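Chorismate mutase (Burkholderia thailandensis, PDB 6CNZ) probably catalyses the rearrangement of chorismate to prephenate, the step that commits chorismate to the synthesis of phenylalanine and tyrosine. Local coordinates at residues T63-D68 against L118-I123; T18-L23 against A127-L132; S25-L30 against D77-A82. One frame throughout, in Å; residues are numbered along the deposited sequence.

Interaction 1: T63-D68 against L118-I123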
loop_
_atom_site.group_PDB
_atom_site.type_symbol
_atom_site.label_atom_id
_atom_site.label_comp_id
_atom_site.label_asym_id
_atom_site.label_seq_id
_atom_site.Cartn_x
_atom_site.Cartn_y
_atom_site.Cartn_z
ATOM N N THR A 63 -12.103 -16.515 12.899
ATOM C CA THR A 63 -12.718 -17.837 12.958
ATOM C C THR A 63 -13.077 -18.350 11.571
ATOM O O THR A 63 -12.773 -19.495 11.220
ATOM C CB THR A 63 -13.965 -17.780 13.836
ATOM O OG1 THR A 63 -13.605 -17.266 15.123
ATOM C CG2 THR A 63 -14.561 -19.159 13.990
ATOM N N ALA A 64 -13.727 -17.510 10.766
ATOM C CA ALA A 64 -14.073 -17.904 9.404
ATOM C C ALA A 64 -12.843 -18.315 8.606
ATOM O O ALA A 64 -12.906 -19.248 7.802
ATOM C CB ALA A 64 -14.804 -16.762 8.703
ATOM N N ASN A 65 -11.712 -17.645 8.819
ATOM C CA ASN A 65 -10.500 -17.895 8.045
ATOM C C ASN A 65 -9.550 -18.894 8.702
ATOM O O ASN A 65 -8.404 -19.021 8.253
ATOM C CB ASN A 65 -9.745 -16.585 7.797
ATOM C CG ASN A 65 -10.534 -15.597 6.948
ATOM O OD1 ASN A 65 -10.440 -15.608 5.720
ATOM N ND2 ASN A 65 -11.304 -14.725 7.604
ATOM N N GLY A 66 -9.973 -19.581 9.760
ATOM C CA GLY A 66 -9.105 -20.565 10.386
ATOM C C GLY A 66 -7.967 -20.018 11.226
ATOM O O GLY A 66 -7.081 -20.787 11.611
ATOM N N VAL A 67 -7.965 -18.719 11.531
ATOM C CA VAL A 67 -6.952 -18.098 12.377
ATOM C C VAL A 67 -7.428 -18.104 13.822
ATOM O O VAL A 67 -8.596 -17.814 14.097
ATOM C CB VAL A 67 -6.668 -16.658 11.919
ATOM C CG1 VAL A 67 -5.425 -16.130 12.608
ATOM C CG2 VAL A 67 -6.523 -16.617 10.439
ATOM N N ASP A 68 -6.512 -18.381 14.748
ATOM C CA ASP A 68 -6.808 -18.299 16.180
ATOM C C ASP A 68 -7.342 -16.918 16.559
ATOM O O ASP A 68 -6.633 -15.916 16.374
ATOM C CB ASP A 68 -5.557 -18.604 16.992
ATOM C CG ASP A 68 -5.750 -18.343 18.466
ATOM O OD1 ASP A 68 -6.541 -19.069 19.090
ATOM O OD2 ASP A 68 -5.118 -17.414 19.001
ATOM N N LEU A 118 -8.535 -3.401 4.155
ATOM C CA LEU A 118 -7.289 -3.978 4.652
ATOM C C LEU A 118 -7.533 -4.962 5.793
ATOM O O LEU A 118 -6.723 -5.876 6.005
ATOM C CB LEU A 118 -6.325 -2.870 5.072
ATOM C CG LEU A 118 -5.650 -2.251 3.840
ATOM C CD1 LEU A 118 -5.033 -0.902 4.160
ATOM C CD2 LEU A 118 -4.618 -3.176 3.243
ATOM N N THR A 119 -8.644 -4.813 6.522
ATOM C CA THR A 119 -8.985 -5.790 7.548
ATOM C C THR A 119 -8.980 -7.203 6.980
ATOM O O THR A 119 -8.278 -8.084 7.486
ATOM C CB THR A 119 -10.341 -5.462 8.166
ATOM O OG1 THR A 119 -10.265 -4.192 8.826
ATOM C CG2 THR A 119 -10.723 -6.531 9.176
ATOM N N GLN A 120 -9.720 -7.425 5.893
ATOM C CA GLN A 120 -9.775 -8.763 5.310
ATOM C C GLN A 120 -8.430 -9.196 4.731
ATOM O O GLN A 120 -8.067 -10.373 4.830
ATOM C CB GLN A 120 -10.856 -8.840 4.230
ATOM C CG GLN A 120 -11.058 -10.272 3.680
ATOM C CD GLN A 120 -11.208 -11.347 4.779
ATOM O OE1 GLN A 120 -11.900 -11.147 5.785
ATOM N NE2 GLN A 120 -10.557 -12.490 4.579
ATOM N N SER A 121 -7.699 -8.283 4.079
ATOM C CA SER A 121 -6.394 -8.660 3.522
ATOM C C SER A 121 -5.411 -9.017 4.631
ATOM O O SER A 121 -4.656 -9.989 4.515
ATOM C CB SER A 121 -5.821 -7.526 2.668
ATOM O OG SER A 121 -6.760 -7.076 1.717
ATOM N N LEU A 122 -5.412 -8.240 5.710
ATOM C CA LEU A 122 -4.534 -8.527 6.837
ATOM C C LEU A 122 -4.893 -9.843 7.502
ATOM O O LEU A 122 -4.001 -10.614 7.882
ATOM C CB LEU A 122 -4.604 -7.387 7.845
ATOM C CG LEU A 122 -3.786 -6.181 7.387
ATOM C CD1 LEU A 122 -3.964 -5.020 8.357
ATOM C CD2 LEU A 122 -2.313 -6.572 7.288
ATOM N N ILE A 123 -6.190 -10.124 7.659
ATOM C CA ILE A 123 -6.570 -11.384 8.292
ATOM C C ILE A 123 -6.139 -12.558 7.428
ATOM O O ILE A 123 -5.615 -13.553 7.934
ATOM C CB ILE A 123 -8.079 -11.417 8.592
ATOM C CG1 ILE A 123 -8.385 -10.435 9.714
ATOM C CG2 ILE A 123 -8.522 -12.816 8.994
ATOM C CD1 ILE A 123 -9.777 -10.566 10.248
#
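The side-chain amides of N65 and Q120 reach for each other from opposite directions, their planes turned 29° apart. I123 CG2 lies over one face of the N65 amide, 3.6 Å from N65 ND2. Q120 NE2 comes in near the oxygen end, tilted out of the amide plane to the same side as the methyl, and donates a weak hydrogen bond of 3.3 Å to N65 OD1 with an N-H...O angle of 147°. A bend at chi2 (49°) folds the Q120 chain and carries its amide across to N65, although the side chain leaves the backbone alongside the contact. The other end of the N65 amide is tied more firmly within its own turn, where ND2 donates to R61 O. One asparagine thus holds its own helix end through its nitrogen and is weakly linked to helix 107-129 through its oxygen. Helix 48-64 ends here in a Schellman motif: G66, at positive phi, is the C-prime residue, with V67 N bonded to A62 O and G66 N to T63 O at 3.2 Å. The turn swings V67 inward, and V67 CG2 comes 4.1 Å from I123 O. The contact sets the end of helix 48-64 beside helix 107-129. F76 of helix 69-96 packs on L122 and I123, L118 and L122 lean on helix 15-29, and S121 meets T153 of the second subunit.

Interaction 2: T18-L23 against A127-L132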
loop_
_atom_site.group_PDB
_atom_site.type_symbol
_atom_site.label_atom_id
_atom_site.label_comp_id
_atom_site.label_asym_id
_atom_site.label_seq_id
_atom_site.Cartn_x
_atom_site.Cartn_y
_atom_site.Cartn_z
ATOM N N THR A 18 6.578 -11.271 4.054
ATOM C CA THR A 18 6.763 -10.095 3.210
ATOM C C THR A 18 5.434 -9.436 2.872
ATOM O O THR A 18 5.308 -8.203 2.902
ATOM C CB THR A 18 7.492 -10.504 1.928
ATOM O OG1 THR A 18 8.650 -11.277 2.258
ATOM C CG2 THR A 18 7.923 -9.271 1.148
ATOM N N ASN A 19 4.426 -10.244 2.538
ATOM C CA ASN A 19 3.107 -9.702 2.228
ATOM C C ASN A 19 2.468 -9.080 3.458
ATOM O O ASN A 19 1.836 -8.017 3.368
ATOM C CB ASN A 19 2.224 -10.801 1.651
ATOM C CG ASN A 19 2.361 -10.917 0.139
ATOM O OD1 ASN A 19 2.761 -9.965 -0.528
ATOM N ND2 ASN A 19 1.994 -12.064 -0.406
ATOM N N LEU A 20 2.664 -9.708 4.621
ATOM C CA LEU A 20 2.129 -9.172 5.872
ATOM C C LEU A 20 2.716 -7.794 6.180
ATOM O O LEU A 20 1.987 -6.859 6.534
ATOM C CB LEU A 20 2.420 -10.149 7.023
ATOM C CG LEU A 20 1.756 -9.814 8.357
ATOM C CD1 LEU A 20 0.234 -9.825 8.187
ATOM C CD2 LEU A 20 2.176 -10.781 9.449
ATOM N N VAL A 21 4.042 -7.659 6.070
ATOM C CA VAL A 21 4.698 -6.365 6.277
ATOM C C VAL A 21 4.122 -5.309 5.334
ATOM O O VAL A 21 3.764 -4.201 5.749
ATOM C CB VAL A 21 6.224 -6.519 6.096
ATOM C CG1 VAL A 21 6.947 -5.157 6.162
ATOM C CG2 VAL A 21 6.779 -7.466 7.132
ATOM N N ALA A 22 4.035 -5.635 4.046
ATOM C CA ALA A 22 3.561 -4.657 3.067
ATOM C C ALA A 22 2.157 -4.180 3.398
ATOM O O ALA A 22 1.867 -2.978 3.329
ATOM C CB ALA A 22 3.596 -5.258 1.663
ATOM N N LEU A 23 1.278 -5.100 3.794
ATOM C CA LEU A 23 -0.096 -4.697 4.072
ATOM C C LEU A 23 -0.184 -3.915 5.374
ATOM O O LEU A 23 -0.944 -2.935 5.464
ATOM C CB LEU A 23 -1.013 -5.922 4.091
ATOM C CG LEU A 23 -1.261 -6.550 2.704
ATOM C CD1 LEU A 23 -1.788 -7.979 2.852
ATOM C CD2 LEU A 23 -2.200 -5.682 1.819
ATOM N N ALA A 127 -3.219 -15.355 8.398
ATOM C CA ALA A 127 -3.453 -16.794 8.300
ATOM C C ALA A 127 -2.281 -17.507 7.641
ATOM O O ALA A 127 -1.946 -18.635 8.015
ATOM C CB ALA A 127 -4.734 -17.076 7.514
ATOM N N ARG A 128 -1.651 -16.877 6.646
ATOM C CA ARG A 128 -0.515 -17.534 6.010
ATOM C C ARG A 128 0.729 -17.470 6.872
ATOM O O ARG A 128 1.637 -18.288 6.691
ATOM C CB ARG A 128 -0.219 -16.924 4.642
ATOM C CG ARG A 128 -1.254 -17.282 3.584
ATOM C CD ARG A 128 -1.029 -16.480 2.324
ATOM N NE ARG A 128 -2.165 -16.569 1.413
ATOM C CZ ARG A 128 -2.226 -15.941 0.245
ATOM N NH1 ARG A 128 -1.210 -15.187 -0.147
ATOM N NH2 ARG A 128 -3.299 -16.063 -0.528
ATOM N N VAL A 129 0.797 -16.514 7.794
ATOM C CA VAL A 129 1.951 -16.412 8.682
ATOM C C VAL A 129 1.801 -17.304 9.910
ATOM O O VAL A 129 2.811 -17.702 10.505
ATOM C CB VAL A 129 2.164 -14.930 9.040
ATOM C CG1 VAL A 129 3.136 -14.755 10.188
ATOM C CG2 VAL A 129 2.667 -14.184 7.803
ATOM N N ALA A 130 0.579 -17.682 10.256
ATOM C CA ALA A 130 0.308 -18.454 11.467
ATOM C C ALA A 130 1.207 -19.676 11.652
ATOM O O ALA A 130 1.766 -19.828 12.748
ATOM C CB ALA A 130 -1.177 -18.839 11.476
ATOM N N PRO A 131 1.432 -20.544 10.654
ATOM C CA PRO A 131 2.261 -21.741 10.909
ATOM C C PRO A 131 3.681 -21.428 11.360
ATOM O O PRO A 131 4.371 -22.339 11.834
ATOM C CB PRO A 131 2.275 -22.466 9.556
ATOM C CG PRO A 131 1.137 -21.881 8.770
ATOM C CD PRO A 131 1.037 -20.457 9.235
ATOM N N LEU A 132 4.141 -20.188 11.206
ATOM C CA LEU A 132 5.483 -19.757 11.583
ATOM C C LEU A 132 5.524 -19.136 12.968
ATOM O O LEU A 132 6.613 -18.796 13.452
ATOM C CB LEU A 132 6.013 -18.733 10.569
ATOM C CG LEU A 132 6.612 -19.185 9.230
ATOM C CD1 LEU A 132 5.826 -20.320 8.569
ATOM C CD2 LEU A 132 6.692 -17.994 8.299
HETATM O O HOH W 1 1.144 -14.171 1.432
#
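The two backbones come nearest at L20 and V129, whose CA atoms lie 7.8 Å apart. Segment 18-23 is regular helix throughout, with L23 N bonded to N19 O at 3.0 Å. Segment 127-132 carries the end of helix 107-129, and its chain still curls enough for L132 N to reach V129 O at 2.9 Å. The spacing of the two backbones leaves room for one layer of side chains, and L20 and V129 supply it by crossing at about a right angle. With its CG anti to the backbone N (chi1 -172°), L20 presents CD2 to the valine fork, and this methyl sits 3.8 Å from V129 CG2 and 4.2 Å from V129 CG1.

At the neighbouring residues, N19 and R128, the chemistry turns polar. N19 ND2 and R128 NH1 both carry only N-H groups to offer, so a direct bond is ruled out, and a water accepts from both instead, 2.9 Å from N19 ND2 and 3.0 Å from R128 NH1. It lies at the edge of the guanidinium and in its plane. The arginine is also held across the dimer interface, NH2 by T151 OG1 and NH1 by N148 O, both of the second subunit, while N19 packs on T18 of that subunit. V170 lies against both L20 and V129, next in sequence to C171, whose disulfide with C138 fastens the C-terminal tail to helix 138-153. A125 of helix 107-129 also packs on L20.

Interaction 3: S25-L30 against D77-A82. With NO3 (nitrate ion), chain I; NO3 (nitrate ion), chain G.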
loop_
_atom_site.group_PDB
_atom_site.type_symbol
_atom_site.label_atom_id
_atom_site.label_comp_id
_atom_site.label_asym_id
_atom_site.label_seq_id
_atom_site.Cartn_x
_atom_site.Cartn_y
_atom_site.Cartn_z
ATOM N N SER A 25 2.099 -1.996 6.558
ATOM C CA SER A 25 2.587 -0.663 6.236
ATOM C C SER A 25 1.541 0.123 5.453
ATOM O O SER A 25 1.351 1.324 5.681
ATOM C CB SER A 25 3.899 -0.782 5.447
ATOM O OG SER A 25 4.285 0.460 4.894
ATOM N N GLN A 26 0.852 -0.550 4.533
ATOM C CA GLN A 26 -0.203 0.097 3.769
ATOM C C GLN A 26 -1.311 0.602 4.689
ATOM O O GLN A 26 -1.785 1.735 4.543
ATOM C CB GLN A 26 -0.741 -0.888 2.721
ATOM C CG GLN A 26 -1.712 -0.308 1.717
ATOM C CD GLN A 26 -2.078 -1.284 0.579
ATOM O OE1 GLN A 26 -1.349 -2.230 0.284
ATOM N NE2 GLN A 26 -3.212 -1.039 -0.055
ATOM N N ARG A 27 -1.709 -0.204 5.669
ATOM C CA ARG A 27 -2.739 0.249 6.605
ATOM C C ARG A 27 -2.237 1.410 7.452
ATOM O O ARG A 27 -2.958 2.396 7.665
ATOM C CB ARG A 27 -3.186 -0.904 7.503
ATOM C CG ARG A 27 -4.465 -0.618 8.272
ATOM C CD ARG A 27 -4.662 -1.626 9.398
ATOM N NE ARG A 27 -6.014 -1.561 9.925
ATOM C CZ ARG A 27 -6.405 -0.706 10.858
ATOM N NH1 ARG A 27 -5.531 0.145 11.390
ATOM N NH2 ARG A 27 -7.670 -0.707 11.259
ATOM N N LEU A 28 -0.989 1.326 7.911
ATOM C CA LEU A 28 -0.419 2.382 8.742
ATOM C C LEU A 28 -0.321 3.703 7.992
ATOM O O LEU A 28 -0.437 4.767 8.601
ATOM C CB LEU A 28 0.963 1.951 9.243
ATOM C CG LEU A 28 1.652 2.814 10.286
ATOM C CD1 LEU A 28 0.704 3.083 11.478
ATOM C CD2 LEU A 28 2.983 2.162 10.746
ATOM N N ALA A 29 -0.100 3.666 6.676
ATOM C CA ALA A 29 0.020 4.904 5.930
ATOM C C ALA A 29 -1.296 5.676 5.874
ATOM O O ALA A 29 -1.278 6.892 5.660
ATOM C CB ALA A 29 0.516 4.623 4.508
ATOM N N LEU A 30 -2.427 4.999 6.037
ATOM C CA LEU A 30 -3.711 5.685 6.079
ATOM C C LEU A 30 -3.932 6.415 7.404
ATOM O O LEU A 30 -4.938 7.114 7.546
ATOM C CB LEU A 30 -4.837 4.683 5.810
ATOM C CG LEU A 30 -4.892 4.059 4.411
ATOM C CD1 LEU A 30 -5.755 2.801 4.404
ATOM C CD2 LEU A 30 -5.442 5.064 3.408
ATOM N N ASP A 77 -5.084 -5.300 17.934
ATOM C CA ASP A 77 -4.678 -4.400 19.016
ATOM C C ASP A 77 -3.434 -3.609 18.629
ATOM O O ASP A 77 -3.377 -2.386 18.820
ATOM C CB ASP A 77 -4.400 -5.176 20.305
ATOM C CG ASP A 77 -5.662 -5.517 21.079
ATOM O OD1 ASP A 77 -6.710 -4.859 20.868
ATOM O OD2 ASP A 77 -5.603 -6.451 21.914
ATOM N N ASP A 78 -2.437 -4.301 18.054
ATOM C CA ASP A 78 -1.192 -3.657 17.635
ATOM C C ASP A 78 -1.393 -2.717 16.444
ATOM O O ASP A 78 -0.693 -1.701 16.344
ATOM C CB ASP A 78 -0.132 -4.707 17.290
ATOM C CG ASP A 78 0.402 -5.429 18.527
ATOM O OD1 ASP A 78 0.319 -4.874 19.639
ATOM O OD2 ASP A 78 0.937 -6.541 18.378
ATOM N N GLN A 79 -2.300 -3.048 15.512
ATOM C CA GLN A 79 -2.567 -2.135 14.391
ATOM C C GLN A 79 -3.142 -0.821 14.894
ATOM O O GLN A 79 -2.726 0.263 14.461
ATOM C CB GLN A 79 -3.531 -2.758 13.369
ATOM C CG GLN A 79 -3.078 -4.112 12.780
ATOM C CD GLN A 79 -1.592 -4.163 12.467
ATOM O OE1 GLN A 79 -1.117 -3.515 11.526
ATOM N NE2 GLN A 79 -0.843 -4.948 13.253
ATOM N N ILE A 80 -4.111 -0.913 15.809
ATOM C CA ILE A 80 -4.709 0.259 16.450
ATOM C C ILE A 80 -3.650 1.058 17.214
ATOM O O ILE A 80 -3.518 2.275 17.032
ATOM C CB ILE A 80 -5.867 -0.190 17.364
ATOM C CG1 ILE A 80 -7.005 -0.773 16.520
ATOM C CG2 ILE A 80 -6.363 0.955 18.274
ATOM C CD1 ILE A 80 -7.982 -1.642 17.318
ATOM N N ALA A 81 -2.876 0.388 18.081
ATOM C CA ALA A 81 -1.815 1.078 18.823
ATOM C C ALA A 81 -0.870 1.825 17.886
ATOM O O ALA A 81 -0.470 2.964 18.163
ATOM C CB ALA A 81 -1.020 0.070 19.660
ATOM N N ALA A 82 -0.488 1.175 16.784
ATOM C CA ALA A 82 0.444 1.764 15.824
ATOM C C ALA A 82 -0.172 2.967 15.124
ATOM O O ALA A 82 0.492 3.997 14.929
ATOM C CB ALA A 82 0.860 0.711 14.793
HETATM N N NO3 I . -8.234 1.822 13.751
HETATM O O1 NO3 I . -6.973 1.743 13.619
HETATM O O2 NO3 I . -9.001 1.494 12.794
HETATM O O3 NO3 I . -8.738 2.234 14.840
HETATM N N NO3 G . 6.418 1.939 7.006
HETATM O O1 NO3 G . 5.157 1.844 7.117
HETATM O O2 NO3 G . 7.063 2.765 7.725
HETATM O O3 NO3 G . 7.033 1.215 6.168
HETATM O O HOH W 2 -2.444 0.560 11.567
#
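R27 lays one face of its guanidinium over the base of Q79, with R27 NH1 4.0 Å from Q79 CB. The arginine chain runs extended from CG to NE after leaving the backbone with CG anti to N (chi1 -166°), which carries the charged group from helix 15-29 to the flank of helix 69-96. The edge of the guanidinium does the polar work. A nitrate ion, probably from the crystallisation liquor, sits with its nitrogen in the guanidinium plane and takes a pair of bonds side by side, from R27 NH1 to O1 at 3.1 Å and from R27 NH2 to O2 at 3.0 Å, the N-H...O angles being 162° and 158°. A water in the same plane accepts from R27 NH1 and donates to Q79 O, so the backbone of helix 69-96 is joined to the arginine through it.

All-helical chorismate mutases of the AroQ class commonly hold the substrate carboxylates with arginines, and a flat anion gripped in this fashion is consistent with such a pocket. I80 borders the nitrate through CG1, and L54 of helix 48-64 and L115, L118 and L122 of helix 107-129 pack around the arginine. The Q79 amide turns elsewhere, its NE2 donating to A166 O and F75 O.

Beside the arginine, L28 CD1 packs on the backbone and methyl of A82, 3.6 Å from A82 O and 4.1 Å from A82 CB, while A162 and L163 of helix 157-166 pack against L28. On another side of helix 15-29, S25 OG donates to O1 of a second nitrate over 2.8 Å.

In the fold
The centre of interaction 3 lies about 2 Å from the centre of the chain, and those of interactions 1 and 2 about 14 and 13 Å from it, on the same side. Interactions 1 and 2 share helix 107-129, and interactions 2 and 3 share helix 15-29, so three contacts tie four helices together. L118 and L122 help knit the set, touching L23 of interaction 2 and R27 of interaction 3. Chemistry follows place: the partly buried interaction 1 joins a weak amide-amide bond to the packing of N65 and V67 on I123, interaction 2 combines a buried apolar pair with a water-bridged arginine bound to the second subunit, and interaction 3 holds an anion beside its apolar packing.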